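Local structure of 14-3-3 protein (Cryptosporidium parvum, 3EFZ) at residues E122-I127 and G149-Y154; F143-K148 and Y175-Q180; Y195-L200 and E242-I247; N201-K206 and K218-A223. The protein probably binds phosphoserine-containing partner proteins as a 14-3-3 family adaptor in cell regulation, working as a helical dimer. All coordinates share one frame; numbering follows the deposited sequence. Where two conformers were deposited one is given.

Contact 1 of 4, residues E122-I127 and G149-Y154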
loop_
_atom_site.group_PDB
_atom_site.type_symbol
_atom_site.label_atom_id
_atom_site.label_comp_id
_atom_site.label_asym_id
_atom_site.label_seq_id
_atom_site.Cartn_x
_atom_site.Cartn_y
_atom_site.Cartn_z
ATOM N N GLU B 122 11.551 -8.966 6.664
ATOM C CA GLU B 122 12.635 -9.921 6.533
ATOM C C GLU B 122 12.721 -10.439 5.078
ATOM O O GLU B 122 13.829 -10.596 4.552
ATOM C CB GLU B 122 12.501 -11.037 7.576
ATOM C CG GLU B 122 13.681 -11.995 7.699
ATOM C CD GLU B 122 15.031 -11.326 7.866
ATOM O OE1 GLU B 122 16.007 -11.891 7.343
ATOM O OE2 GLU B 122 15.128 -10.264 8.513
ATOM N N ASP B 123 11.567 -10.640 4.420
ATOM C CA ASP B 123 11.500 -11.014 3.006
ATOM C C ASP B 123 12.253 -10.001 2.123
ATOM O O ASP B 123 13.116 -10.385 1.336
ATOM C CB ASP B 123 10.047 -11.106 2.513
ATOM C CG ASP B 123 9.315 -12.384 2.960
ATOM O OD1 ASP B 123 9.977 -13.390 3.334
ATOM O OD2 ASP B 123 8.047 -12.375 2.901
ATOM N N VAL B 124 11.926 -8.716 2.258
ATOM C CA VAL B 124 12.581 -7.651 1.485
ATOM C C VAL B 124 14.114 -7.650 1.691
ATOM O O VAL B 124 14.865 -7.613 0.727
ATOM C CB VAL B 124 12.034 -6.259 1.847
ATOM C CG1 VAL B 124 12.813 -5.162 1.123
ATOM C CG2 VAL B 124 10.543 -6.149 1.544
ATOM N N ILE B 125 14.543 -7.665 2.949
ATOM C CA ILE B 125 15.962 -7.725 3.340
ATOM C C ILE B 125 16.730 -8.866 2.678
ATOM O O ILE B 125 17.802 -8.646 2.119
ATOM C CB ILE B 125 16.128 -7.749 4.889
ATOM C CG1 ILE B 125 15.818 -6.352 5.445
ATOM C CG2 ILE B 125 17.570 -8.172 5.293
ATOM C CD1 ILE B 125 15.454 -6.298 6.915
ATOM N N ARG B 126 16.172 -10.075 2.727
ATOM C CA ARG B 126 16.756 -11.213 2.029
ATOM C C ARG B 126 16.895 -10.969 0.523
ATOM O O ARG B 126 17.917 -11.306 -0.053
ATOM C CB ARG B 126 15.972 -12.498 2.312
ATOM C CG ARG B 126 15.882 -12.874 3.819
ATOM C CD ARG B 126 15.488 -14.357 4.000
ATOM N NE ARG B 126 14.890 -14.672 5.305
ATOM C CZ ARG B 126 13.579 -14.590 5.581
ATOM N NH1 ARG B 126 13.127 -14.904 6.795
ATOM N NH2 ARG B 126 12.708 -14.195 4.652
ATOM N N ILE B 127 15.874 -10.379 -0.104
ATOM C CA ILE B 127 15.927 -10.050 -1.537
ATOM C C ILE B 127 17.014 -9.006 -1.810
ATOM O O ILE B 127 17.812 -9.178 -2.737
ATOM C CB ILE B 127 14.559 -9.563 -2.114
ATOM C CG1 ILE B 127 13.523 -10.689 -2.059
ATOM C CG2 ILE B 127 14.716 -9.057 -3.575
ATOM C CD1 ILE B 127 12.117 -10.194 -2.199
ATOM N N GLY B 149 17.980 -0.325 6.845
ATOM C CA GLY B 149 17.956 0.500 8.046
ATOM C C GLY B 149 16.559 0.886 8.463
ATOM O O GLY B 149 16.198 0.689 9.631
ATOM N N ASP B 150 15.769 1.400 7.505
ATOM C CA ASP B 150 14.340 1.681 7.696
ATOM C C ASP B 150 13.540 0.469 8.161
ATOM O O ASP B 150 12.763 0.574 9.109
ATOM C CB ASP B 150 13.681 2.245 6.418
ATOM C CG ASP B 150 14.287 3.562 5.959
ATOM O OD1 ASP B 150 14.878 4.310 6.757
ATOM O OD2 ASP B 150 14.153 3.854 4.777
ATOM N N LEU B 151 13.700 -0.662 7.481
ATOM C CA LEU B 151 13.007 -1.905 7.850
ATOM C C LEU B 151 13.396 -2.453 9.227
ATOM O O LEU B 151 12.552 -2.974 9.937
ATOM C CB LEU B 151 13.200 -2.997 6.788
ATOM C CG LEU B 151 12.613 -2.786 5.385
ATOM C CD1 LEU B 151 13.017 -3.942 4.531
ATOM C CD2 LEU B 151 11.087 -2.614 5.382
ATOM N N MET B 152 14.664 -2.343 9.596
ATOM C CA MET B 152 15.072 -2.643 10.967
ATOM C C MET B 152 14.412 -1.725 12.021
ATOM O O MET B 152 14.019 -2.177 13.107
ATOM C CB MET B 152 16.600 -2.599 11.092
ATOM C CG MET B 152 17.284 -3.831 10.540
ATOM S SD MET B 152 16.695 -5.346 11.317
ATOM C CE MET B 152 16.602 -6.364 9.865
ATOM N N ARG B 153 14.318 -0.435 11.685
ATOM C CA ARG B 153 13.642 0.577 12.525
ATOM C C ARG B 153 12.176 0.209 12.717
ATOM O O ARG B 153 11.629 0.368 13.818
ATOM C CB ARG B 153 13.790 1.993 11.917
ATOM C CG ARG B 153 12.982 3.119 12.600
ATOM C CD ARG B 153 13.504 4.534 12.222
ATOM N NE ARG B 153 13.474 4.773 10.765
ATOM C CZ ARG B 153 12.409 5.212 10.099
ATOM N NH1 ARG B 153 11.280 5.498 10.748
ATOM N NH2 ARG B 153 12.469 5.373 8.777
ATOM N N TYR B 154 11.546 -0.300 11.653
ATOM C CA TYR B 154 10.156 -0.749 11.744
ATOM C C TYR B 154 9.991 -1.938 12.682
ATOM O O TYR B 154 9.013 -2.000 13.417
ATOM C CB TYR B 154 9.592 -1.125 10.372
ATOM C CG TYR B 154 9.494 -0.006 9.341
ATOM C CD1 TYR B 154 9.683 1.348 9.673
ATOM C CD2 TYR B 154 9.173 -0.318 8.021
ATOM C CE1 TYR B 154 9.572 2.340 8.702
ATOM C CE2 TYR B 154 9.043 0.658 7.050
ATOM C CZ TYR B 154 9.252 1.971 7.384
ATOM O OH TYR B 154 9.101 2.881 6.365
#

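Contact 2 of 4, residues F143-K148 and Y175-Q180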
loop_
_atom_site.group_PDB
_atom_site.type_symbol
_atom_site.label_atom_id
_atom_site.label_comp_id
_atom_site.label_asym_id
_atom_site.label_seq_id
_atom_site.Cartn_x
_atom_site.Cartn_y
_atom_site.Cartn_z
ATOM N N PHE B 143 21.357 3.189 -1.264
ATOM C CA PHE B 143 19.905 3.236 -1.233
ATOM C C PHE B 143 19.297 1.979 -0.579
ATOM O O PHE B 143 18.442 2.089 0.293
ATOM C CB PHE B 143 19.350 3.460 -2.649
ATOM C CG PHE B 143 17.840 3.453 -2.724
ATOM C CD1 PHE B 143 17.129 4.643 -2.741
ATOM C CD2 PHE B 143 17.132 2.253 -2.772
ATOM C CE1 PHE B 143 15.717 4.644 -2.824
ATOM C CE2 PHE B 143 15.732 2.250 -2.844
ATOM C CZ PHE B 143 15.032 3.447 -2.869
ATOM N N CYS B 144 19.723 0.795 -1.026
ATOM C CA CYS B 144 19.259 -0.477 -0.463
ATOM C C CYS B 144 19.612 -0.677 1.027
ATOM O O CYS B 144 18.826 -1.241 1.790
ATOM C CB CYS B 144 19.813 -1.642 -1.280
ATOM S SG CYS B 144 19.290 -1.667 -2.992
ATOM N N ILE B 145 20.791 -0.209 1.435
ATOM C CA ILE B 145 21.260 -0.360 2.813
ATOM C C ILE B 145 20.499 0.592 3.765
ATOM O O ILE B 145 20.144 0.206 4.889
ATOM C CB ILE B 145 22.804 -0.202 2.872
ATOM C CG1 ILE B 145 23.469 -1.356 2.104
ATOM C CG2 ILE B 145 23.336 -0.110 4.328
ATOM C CD1 ILE B 145 24.940 -1.105 1.731
ATOM N N LYS B 146 20.229 1.818 3.314
ATOM C CA LYS B 146 19.351 2.717 4.063
ATOM C C LYS B 146 17.963 2.076 4.269
ATOM O O LYS B 146 17.393 2.135 5.369
ATOM C CB LYS B 146 19.191 4.077 3.364
ATOM C CG LYS B 146 17.946 4.793 3.837
ATOM C CD LYS B 146 17.558 5.998 3.042
ATOM C CE LYS B 146 16.221 6.518 3.537
ATOM N NZ LYS B 146 15.077 5.787 2.960
ATOM N N LEU B 147 17.448 1.474 3.194
ATOM C CA LEU B 147 16.179 0.775 3.175
ATOM C C LEU B 147 16.124 -0.356 4.209
ATOM O O LEU B 147 15.127 -0.505 4.917
ATOM C CB LEU B 147 15.966 0.221 1.768
ATOM C CG LEU B 147 14.583 -0.186 1.313
ATOM C CD1 LEU B 147 14.429 0.014 -0.204
ATOM C CD2 LEU B 147 14.316 -1.648 1.738
ATOM N N LYS B 148 17.195 -1.143 4.296
ATOM C CA LYS B 148 17.324 -2.146 5.362
ATOM C C LYS B 148 17.339 -1.491 6.745
ATOM O O LYS B 148 16.803 -2.052 7.699
ATOM C CB LYS B 148 18.575 -3.004 5.178
ATOM C CG LYS B 148 18.576 -3.891 3.928
ATOM C CD LYS B 148 19.598 -4.995 4.043
ATOM C CE LYS B 148 21.053 -4.475 3.954
ATOM N NZ LYS B 148 22.051 -5.543 4.258
ATOM N N TYR B 175 22.388 2.511 8.679
ATOM C CA TYR B 175 22.406 3.954 8.459
ATOM C C TYR B 175 23.823 4.486 8.364
ATOM O O TYR B 175 24.120 5.270 7.488
ATOM C CB TYR B 175 21.660 4.700 9.580
ATOM C CG TYR B 175 20.162 4.559 9.498
ATOM C CD1 TYR B 175 19.516 4.632 8.268
ATOM C CD2 TYR B 175 19.376 4.370 10.654
ATOM C CE1 TYR B 175 18.126 4.495 8.166
ATOM C CE2 TYR B 175 17.977 4.246 10.562
ATOM C CZ TYR B 175 17.364 4.304 9.308
ATOM O OH TYR B 175 16.002 4.188 9.169
ATOM N N GLU B 176 24.696 4.058 9.266
ATOM C CA GLU B 176 26.069 4.535 9.242
ATOM C C GLU B 176 26.830 4.021 8.027
ATOM O O GLU B 176 27.649 4.750 7.477
ATOM C CB GLU B 176 26.791 4.239 10.559
ATOM C CG GLU B 176 26.333 5.202 11.652
ATOM C CD GLU B 176 26.961 4.941 12.996
ATOM O OE1 GLU B 176 27.742 3.963 13.128
ATOM O OE2 GLU B 176 26.672 5.727 13.931
ATOM N N ASP B 177 26.518 2.793 7.597
ATOM C CA ASP B 177 27.125 2.192 6.402
ATOM C C ASP B 177 26.694 2.937 5.138
ATOM O O ASP B 177 27.530 3.332 4.325
ATOM C CB ASP B 177 26.789 0.682 6.310
ATOM C CG ASP B 177 27.485 -0.018 5.137
ATOM O OD1 ASP B 177 27.043 -1.123 4.760
ATOM O OD2 ASP B 177 28.471 0.523 4.594
ATOM N N ALA B 178 25.393 3.154 5.008
ATOM C CA ALA B 178 24.818 3.931 3.901
ATOM C C ALA B 178 25.361 5.371 3.867
ATOM O O ALA B 178 25.777 5.850 2.818
ATOM C CB ALA B 178 23.291 3.924 3.988
ATOM N N LEU B 179 25.372 6.047 5.015
ATOM C CA LEU B 179 25.992 7.382 5.130
ATOM C C LEU B 179 27.461 7.428 4.696
ATOM O O LEU B 179 27.863 8.346 3.961
ATOM C CB LEU B 179 25.849 7.946 6.557
ATOM C CG LEU B 179 24.464 8.398 7.037
ATOM C CD1 LEU B 179 24.442 8.598 8.565
ATOM C CD2 LEU B 179 24.016 9.655 6.328
ATOM N N GLN B 180 28.257 6.456 5.151
ATOM C CA GLN B 180 29.669 6.371 4.762
ATOM C C GLN B 180 29.831 6.167 3.248
ATOM O O GLN B 180 30.695 6.792 2.621
ATOM C CB GLN B 180 30.418 5.289 5.560
ATOM C CG GLN B 180 31.890 5.056 5.126
ATOM C CD GLN B 180 32.666 6.360 4.897
ATOM O OE1 GLN B 180 32.873 7.159 5.818
ATOM N NE2 GLN B 180 33.095 6.577 3.656
#

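Contact 3 of 4, residues Y195-L200 and E242-I247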
loop_
_atom_site.group_PDB
_atom_site.type_symbol
_atom_site.label_atom_id
_atom_site.label_comp_id
_atom_site.label_asym_id
_atom_site.label_seq_id
_atom_site.Cartn_x
_atom_site.Cartn_y
_atom_site.Cartn_z
ATOM N N TYR B 195 21.585 11.346 0.492
ATOM C CA TYR B 195 22.335 11.591 1.723
ATOM C C TYR B 195 21.450 12.192 2.820
ATOM O O TYR B 195 21.461 11.716 3.949
ATOM C CB TYR B 195 23.546 12.490 1.476
ATOM C CG TYR B 195 24.329 12.769 2.748
ATOM C CD1 TYR B 195 25.148 11.796 3.301
ATOM C CD2 TYR B 195 24.229 13.999 3.399
ATOM C CE1 TYR B 195 25.867 12.047 4.474
ATOM C CE2 TYR B 195 24.945 14.261 4.557
ATOM C CZ TYR B 195 25.759 13.278 5.096
ATOM O OH TYR B 195 26.483 13.527 6.246
ATOM N N LEU B 196 20.676 13.212 2.472
ATOM C CA LEU B 196 19.799 13.890 3.441
ATOM C C LEU B 196 18.628 13.027 3.895
ATOM O O LEU B 196 18.214 13.110 5.057
ATOM C CB LEU B 196 19.306 15.237 2.904
ATOM C CG LEU B 196 20.365 16.320 2.730
ATOM C CD1 LEU B 196 19.779 17.448 1.930
ATOM C CD2 LEU B 196 20.921 16.815 4.083
ATOM N N ALA B 197 18.110 12.187 2.999
ATOM C CA ALA B 197 17.043 11.249 3.365
ATOM C C ALA B 197 17.574 10.258 4.377
ATOM O O ALA B 197 16.843 9.791 5.261
ATOM C CB ALA B 197 16.491 10.514 2.135
ATOM N N THR B 198 18.854 9.927 4.240
ATOM C CA THR B 198 19.497 8.994 5.145
ATOM C C THR B 198 19.728 9.616 6.517
ATOM O O THR B 198 19.449 8.982 7.534
ATOM C CB THR B 198 20.800 8.420 4.540
ATOM O OG1 THR B 198 20.550 8.027 3.175
ATOM C CG2 THR B 198 21.266 7.197 5.338
ATOM N N ILE B 199 20.234 10.852 6.527
ATOM C CA ILE B 199 20.352 11.669 7.735
ATOM C C ILE B 199 19.022 11.746 8.489
ATOM O O ILE B 199 18.989 11.575 9.712
ATOM C CB ILE B 199 20.866 13.113 7.390
ATOM C CG1 ILE B 199 22.276 13.072 6.763
ATOM C CG2 ILE B 199 20.784 14.074 8.619
ATOM C CD1 ILE B 199 23.440 12.865 7.763
ATOM N N LEU B 200 17.940 12.005 7.751
ATOM C CA LEU B 200 16.609 12.198 8.326
ATOM C C LEU B 200 16.078 10.951 9.017
ATOM O O LEU B 200 15.557 11.047 10.127
ATOM C CB LEU B 200 15.591 12.682 7.275
ATOM C CG LEU B 200 14.122 12.826 7.747
ATOM C CD1 LEU B 200 13.939 13.951 8.773
ATOM C CD2 LEU B 200 13.140 13.007 6.580
ATOM N N GLU B 242 15.897 20.610 -0.950
ATOM C CA GLU B 242 15.205 21.701 -0.271
ATOM C C GLU B 242 14.007 21.216 0.556
ATOM O O GLU B 242 13.772 21.716 1.651
ATOM C CB GLU B 242 14.823 22.820 -1.251
ATOM C CG GLU B 242 16.031 23.565 -1.873
ATOM C CD GLU B 242 16.876 24.405 -0.871
ATOM O OE1 GLU B 242 17.944 24.916 -1.290
ATOM O OE2 GLU B 242 16.487 24.563 0.317
ATOM N N LYS B 243 13.278 20.223 0.057
ATOM C CA LYS B 243 12.221 19.571 0.850
ATOM C C LYS B 243 12.747 18.903 2.127
ATOM O O LYS B 243 12.132 19.018 3.191
ATOM C CB LYS B 243 11.466 18.540 0.013
ATOM C CG LYS B 243 10.407 19.108 -0.915
ATOM C CD LYS B 243 9.816 17.983 -1.734
ATOM C CE LYS B 243 8.365 18.241 -2.095
ATOM N NZ LYS B 243 8.195 18.765 -3.480
ATOM N N LEU B 244 13.877 18.206 2.024
ATOM C CA LEU B 244 14.445 17.486 3.164
ATOM C C LEU B 244 15.099 18.420 4.164
ATOM O O LEU B 244 15.030 18.187 5.370
ATOM C CB LEU B 244 15.442 16.420 2.714
ATOM C CG LEU B 244 14.869 15.146 2.066
ATOM C CD1 LEU B 244 15.926 14.482 1.208
ATOM C CD2 LEU B 244 14.283 14.164 3.099
ATOM N N LEU B 245 15.731 19.479 3.666
ATOM C CA LEU B 245 16.313 20.493 4.547
ATOM C C LEU B 245 15.230 21.223 5.318
ATOM O O LEU B 245 15.424 21.562 6.491
ATOM C CB LEU B 245 17.175 21.490 3.769
ATOM C CG LEU B 245 18.550 20.990 3.302
ATOM C CD1 LEU B 245 19.263 22.068 2.468
ATOM C CD2 LEU B 245 19.410 20.540 4.490
ATOM N N LYS B 246 14.092 21.459 4.666
ATOM C CA LYS B 246 12.950 22.075 5.329
ATOM C C LYS B 246 12.450 21.199 6.472
ATOM O O LYS B 246 12.262 21.690 7.585
ATOM C CB LYS B 246 11.816 22.366 4.340
ATOM C CG LYS B 246 10.676 23.185 4.941
ATOM C CD LYS B 246 9.500 23.334 3.987
ATOM C CE LYS B 246 8.508 24.377 4.495
ATOM N NZ LYS B 246 7.920 24.047 5.826
ATOM N N ILE B 247 12.238 19.912 6.191
ATOM C CA ILE B 247 11.777 18.949 7.194
ATOM C C ILE B 247 12.736 18.876 8.385
ATOM O O ILE B 247 12.296 18.849 9.538
ATOM C CB ILE B 247 11.557 17.530 6.594
ATOM C CG1 ILE B 247 10.445 17.556 5.542
ATOM C CG2 ILE B 247 11.229 16.514 7.699
ATOM C CD1 ILE B 247 10.438 16.359 4.602
#

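Contact 4 of 4, residues N201-K206 and K218-A223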
loop_
_atom_site.group_PDB
_atom_site.type_symbol
_atom_site.label_atom_id
_atom_site.label_comp_id
_atom_site.label_asym_id
_atom_site.label_seq_id
_atom_site.Cartn_x
_atom_site.Cartn_y
_atom_site.Cartn_z
ATOM N N ASN B 201 16.197 9.795 8.362
ATOM C CA ASN B 201 15.756 8.541 8.958
ATOM C C ASN B 201 16.590 8.117 10.178
ATOM O O ASN B 201 16.041 7.607 11.168
ATOM C CB ASN B 201 15.663 7.456 7.888
ATOM C CG ASN B 201 14.455 7.657 6.970
ATOM O OD1 ASN B 201 13.878 8.740 6.912
ATOM N ND2 ASN B 201 14.089 6.627 6.242
ATOM N N TYR B 202 17.896 8.369 10.111
ATOM C CA TYR B 202 18.800 8.141 11.246
ATOM C C TYR B 202 18.455 9.083 12.386
ATOM O O TYR B 202 18.445 8.663 13.536
ATOM C CB TYR B 202 20.266 8.315 10.821
ATOM C CG TYR B 202 21.330 7.787 11.787
ATOM C CD1 TYR B 202 21.002 6.959 12.866
ATOM C CD2 TYR B 202 22.668 8.093 11.586
ATOM C CE1 TYR B 202 21.977 6.475 13.730
ATOM C CE2 TYR B 202 23.656 7.612 12.446
ATOM C CZ TYR B 202 23.298 6.801 13.516
ATOM O OH TYR B 202 24.279 6.322 14.362
ATOM N N THR B 203 18.181 10.350 12.059
ATOM C CA THR B 203 17.694 11.332 13.029
ATOM C C THR B 203 16.406 10.851 13.705
ATOM O O THR B 203 16.280 10.982 14.917
ATOM C CB THR B 203 17.467 12.724 12.388
ATOM O OG1 THR B 203 18.720 13.247 11.926
ATOM C CG2 THR B 203 16.863 13.697 13.382
ATOM N N ILE B 204 15.487 10.270 12.929
ATOM C CA ILE B 204 14.243 9.694 13.467
ATOM C C ILE B 204 14.517 8.537 14.450
ATOM O O ILE B 204 13.894 8.468 15.538
ATOM C CB ILE B 204 13.275 9.257 12.336
ATOM C CG1 ILE B 204 12.797 10.471 11.531
ATOM C CG2 ILE B 204 12.078 8.492 12.907
ATOM C CD1 ILE B 204 12.102 10.105 10.215
ATOM N N LEU B 205 15.464 7.665 14.087
ATOM C CA LEU B 205 15.885 6.564 14.953
ATOM C C LEU B 205 16.434 7.073 16.277
ATOM O O LEU B 205 16.083 6.534 17.336
ATOM C CB LEU B 205 16.942 5.690 14.266
ATOM C CG LEU B 205 17.455 4.426 14.970
ATOM C CD1 LEU B 205 16.386 3.312 14.985
ATOM C CD2 LEU B 205 18.733 3.936 14.275
ATOM N N LYS B 206 17.278 8.105 16.206
ATOM C CA LYS B 206 17.878 8.730 17.381
ATOM C C LYS B 206 16.837 9.390 18.277
ATOM O O LYS B 206 16.868 9.228 19.504
ATOM C CB LYS B 206 18.916 9.791 16.977
ATOM C CG LYS B 206 20.193 9.260 16.341
ATOM C CD LYS B 206 21.006 10.425 15.785
ATOM C CE LYS B 206 22.208 9.937 14.994
ATOM N NZ LYS B 206 23.373 9.568 15.834
ATOM N N LYS B 218 20.942 17.901 17.422
ATOM C CA LYS B 218 22.326 18.274 17.109
ATOM C C LYS B 218 22.800 17.607 15.810
ATOM O O LYS B 218 23.469 18.237 14.982
ATOM C CB LYS B 218 23.259 17.894 18.259
ATOM C CG LYS B 218 23.233 18.856 19.420
ATOM C CD LYS B 218 24.118 18.364 20.550
ATOM C CE LYS B 218 23.981 19.256 21.779
ATOM N NZ LYS B 218 24.561 18.599 22.982
ATOM N N PHE B 219 22.445 16.336 15.642
ATOM C CA PHE B 219 22.794 15.566 14.446
ATOM C C PHE B 219 22.183 16.218 13.202
ATOM O O PHE B 219 22.868 16.406 12.190
ATOM C CB PHE B 219 22.348 14.098 14.602
ATOM C CG PHE B 219 22.844 13.184 13.509
ATOM C CD1 PHE B 219 21.977 12.751 12.503
ATOM C CD2 PHE B 219 24.176 12.760 13.475
ATOM C CE1 PHE B 219 22.420 11.894 11.468
ATOM C CE2 PHE B 219 24.641 11.910 12.443
ATOM C CZ PHE B 219 23.752 11.476 11.436
ATOM N N ALA B 220 20.902 16.573 13.309
ATOM C CA ALA B 220 20.166 17.264 12.249
ATOM C C ALA B 220 20.711 18.663 11.965
ATOM O O ALA B 220 20.890 19.017 10.801
ATOM C CB ALA B 220 18.674 17.329 12.578
ATOM N N ASN B 221 20.963 19.444 13.023
ATOM C CA ASN B 221 21.586 20.761 12.921
ATOM C C ASN B 221 22.910 20.700 12.167
ATOM O O ASN B 221 23.135 21.469 11.235
ATOM C CB ASN B 221 21.836 21.361 14.319
ATOM C CG ASN B 221 20.718 22.294 14.783
ATOM O OD1 ASN B 221 19.848 22.684 14.000
ATOM N ND2 ASN B 221 20.752 22.667 16.066
ATOM N N ARG B 222 23.778 19.789 12.592
ATOM C CA ARG B 222 25.072 19.547 11.956
ATOM C C ARG B 222 24.995 19.384 10.441
ATOM O O ARG B 222 25.799 19.963 9.709
ATOM C CB ARG B 222 25.674 18.267 12.516
ATOM C CG ARG B 222 26.807 18.469 13.423
ATOM C CD ARG B 222 27.711 17.293 13.263
ATOM N NE ARG B 222 27.309 16.142 14.055
ATOM C CZ ARG B 222 27.502 14.884 13.679
ATOM N NH1 ARG B 222 28.057 14.604 12.499
ATOM N NH2 ARG B 222 27.117 13.901 14.474
ATOM N N ALA B 223 24.040 18.561 10.001
ATOM C CA ALA B 223 23.819 18.253 8.589
ATOM C C ALA B 223 23.176 19.405 7.820
ATOM O O ALA B 223 23.375 19.536 6.609
ATOM C CB ALA B 223 22.973 16.991 8.454
#

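Contact 1 of 4, residues E122-I127 and G149-Y154
L151 points its CD1 methyl into the helix 122-127, where V124 and I125 receive it, and this apolar wedge is the heart of the contact. The methyl lies 3.6 Å from V124 CG1 and 3.8 Å from I125 CG1. With V124 CG1 anti to the backbone N (chi1 175°), that branch is placed where it meets the leucine methyl, and the V124 side chain crosses that of L151 at about a right angle; I125 and L151 instead run alongside each other in opposite directions, with I125 CD1 also 4.0 Å from L151 CB. M152 follows one residue on: its chain bends at chi2 and chi3 and brings the CE end round to the I125 side, though the modelled closeness of those two tips is doubtful. The segment axes stay 10.2 Å apart and run nearly antiparallel, at 158°, so the gap between helices 100-131 and 138-158 of the all-helical 14-3-3 bundle is bridged by side chains.

The charged groups belong to the flanks. On 122-127, R126 NH2 makes a salt bridge with D123 OD1 at 3.1 Å, its hydrogen bond weak, while E122 OE2 pairs with K155. On the far flank of 149-154, R153, predicted to contact phosphoserine of a bound partner, sends NH2 to D150 OD1 at 3.3 Å, a weak but fairly straight hydrogen bond within a salt bridge; its NE is hydrogen-bonded to Y175. The chemistry thus divides helix 138-158 between an apolar side that packs on helix 100-131 and a polar side on which D150 and Y175 position the guanidinium of R153.

Contact 2 of 4, residues F143-K148 and Y175-Q180
I145 and A178 bring two helix backbones close together, since one of the pair has no more than a methyl group to offer. I145 CG2 sits 4.0 Å from A178 CB and 3.9 Å from A178 N, and A178 CB in turn rests 3.8 Å from K146 N, against the main chain itself. The segment axes approach to 8.2 Å. I145 CD1 also makes a van der Waals contact with the carboxylate of D177, 3.7 Å from OD1; D177 has its CG anti to the backbone N (chi1 -176°), which lays the group beside the isoleucine, while OD2 has a long, weak ion pair with R181.

These segments come from helices 138-158 and 161-185, an antiparallel pair joined by a short link, which is a helical hairpin within the 14-3-3 bundle. Their directions differ by 161°.

Aromatic and polar groups take over at Y175. Y175 CE1 comes 3.7 Å from K146 O, the oxygen set obliquely to the ring, and the aliphatic stem of K146 passes beside it. Y175 leaves its backbone directed away from the partner helix, yet the ring comes back to it, far enough for OH to hydrogen-bond with D150 OD1, an oxygen shared with N201 ND2 and with R153. K146 has an extended chain until its last torsion, where a bend at chi4 (-82°) turns NZ toward the other carboxylate oxygen, D150 OD2, for a salt bridge.

Contact 3 of 4, residues Y195-L200 and E242-I247
Helix segments 195-200 and 242-247 run almost parallel, their directions 22° apart and their axes 9.6 Å from each other, with L196 and L244 facing across the closest CA pair. L244 is the central side chain. One of its methyls, CD1, reaches the backbone of the other helix, 3.6 Å from A197 N, and also touches L196 CB at 3.9 Å; A197 offers only its CB alongside, so the leucine tip can settle close to the main chain there. The other methyl, CD2, turns toward L200 and meets L200 CD2 at 3.8 Å. L244 is thus forked over the A197 backbone, one branch directed at L196 and A197 and the other at L200.

Two further pairs extend the contact. Beyond L244, the end of L196 meets L245, with CD1 4.0 Å from L245 CG; although L245 leaves its helix turned away from the partner, its CD2 swings back to both methyls of L196. Further along, L200 has CG anti to the backbone N (chi1 176°), a torsion that carries its two methyls across to L244 and I247; CD1 rests 3.9 Å from I247 CG2, the two side chains crossing at about a right angle.

Helix 213-228 closes in from the L245 and I199 side: A227 packs on L245, while F219 and A223 pack on I199. F237 also covers L245. Every touching side chain here is aliphatic, so helices 193-207 and 239-256 of the C-terminal part of the 14-3-3 fold are joined at this level by shape and hydrophobic burial, with no charge pair or hydrogen bond between these two segments.

Contact 4 of 4, residues N201-K206 and K218-A223
F219 projects its ring into the groove between Y202, T203 and K206, joining helices 193-207 and 213-228, an antiparallel helical hairpin of the 14-3-3 bundle. K206 lies over one face of the phenyl ring. Its CE stands 3.6 Å from the ring centroid of F219, 12° off the normal, a CH-pi contact; the bend at chi4 (-81°) keeps NZ over the same face, 4.3 Å from that centroid, as a cation-pi partner. CE also sits over the centre of the Y202 ring, so this one methylene sits in the corner formed by the two ring faces.

Those rings meet obliquely. Their planes are inclined at 73°, the centroids are 5.1 Å apart, and Y202 CD2 reaches F219 CZ at 3.6 Å. The Y202 hydroxyl is held beyond the contact by a hydrogen bond with E176 OE2, which ties the ring to helix 161-185.

T203 approaches F219 from the rim. Its OG1, hydrogen-bonded to I199 O of its own helix, lies in the plane of the phenyl ring 3.3 Å from F219 CD1, while the methyl CG2 of T203 packs 4.1 Å from A220 CB.

Overall arrangement
The four contacts lie along the helix bundle of one 14-3-3 chain; three join helices adjacent in sequence, and contact 3 skips one. Contacts 1 and 2 share helix 138-158, their segments alternating along the sequence and their centres 11 Å apart; contacts 3 and 4 share helix 193-207, contact 4 nested inside the loop contact 3 closes, centres 10 Å apart. Centre to centre, contact 1 is about 21 Å from contacts 3 and 4, and contact 2 about 14 Å from each. N201 links helix 193-207 to helix 138-158 through D150. R153, predicted with R79 to receive phosphoserine, thus has neighbours on helices 63-81, 161-185 and 193-207, besides D150.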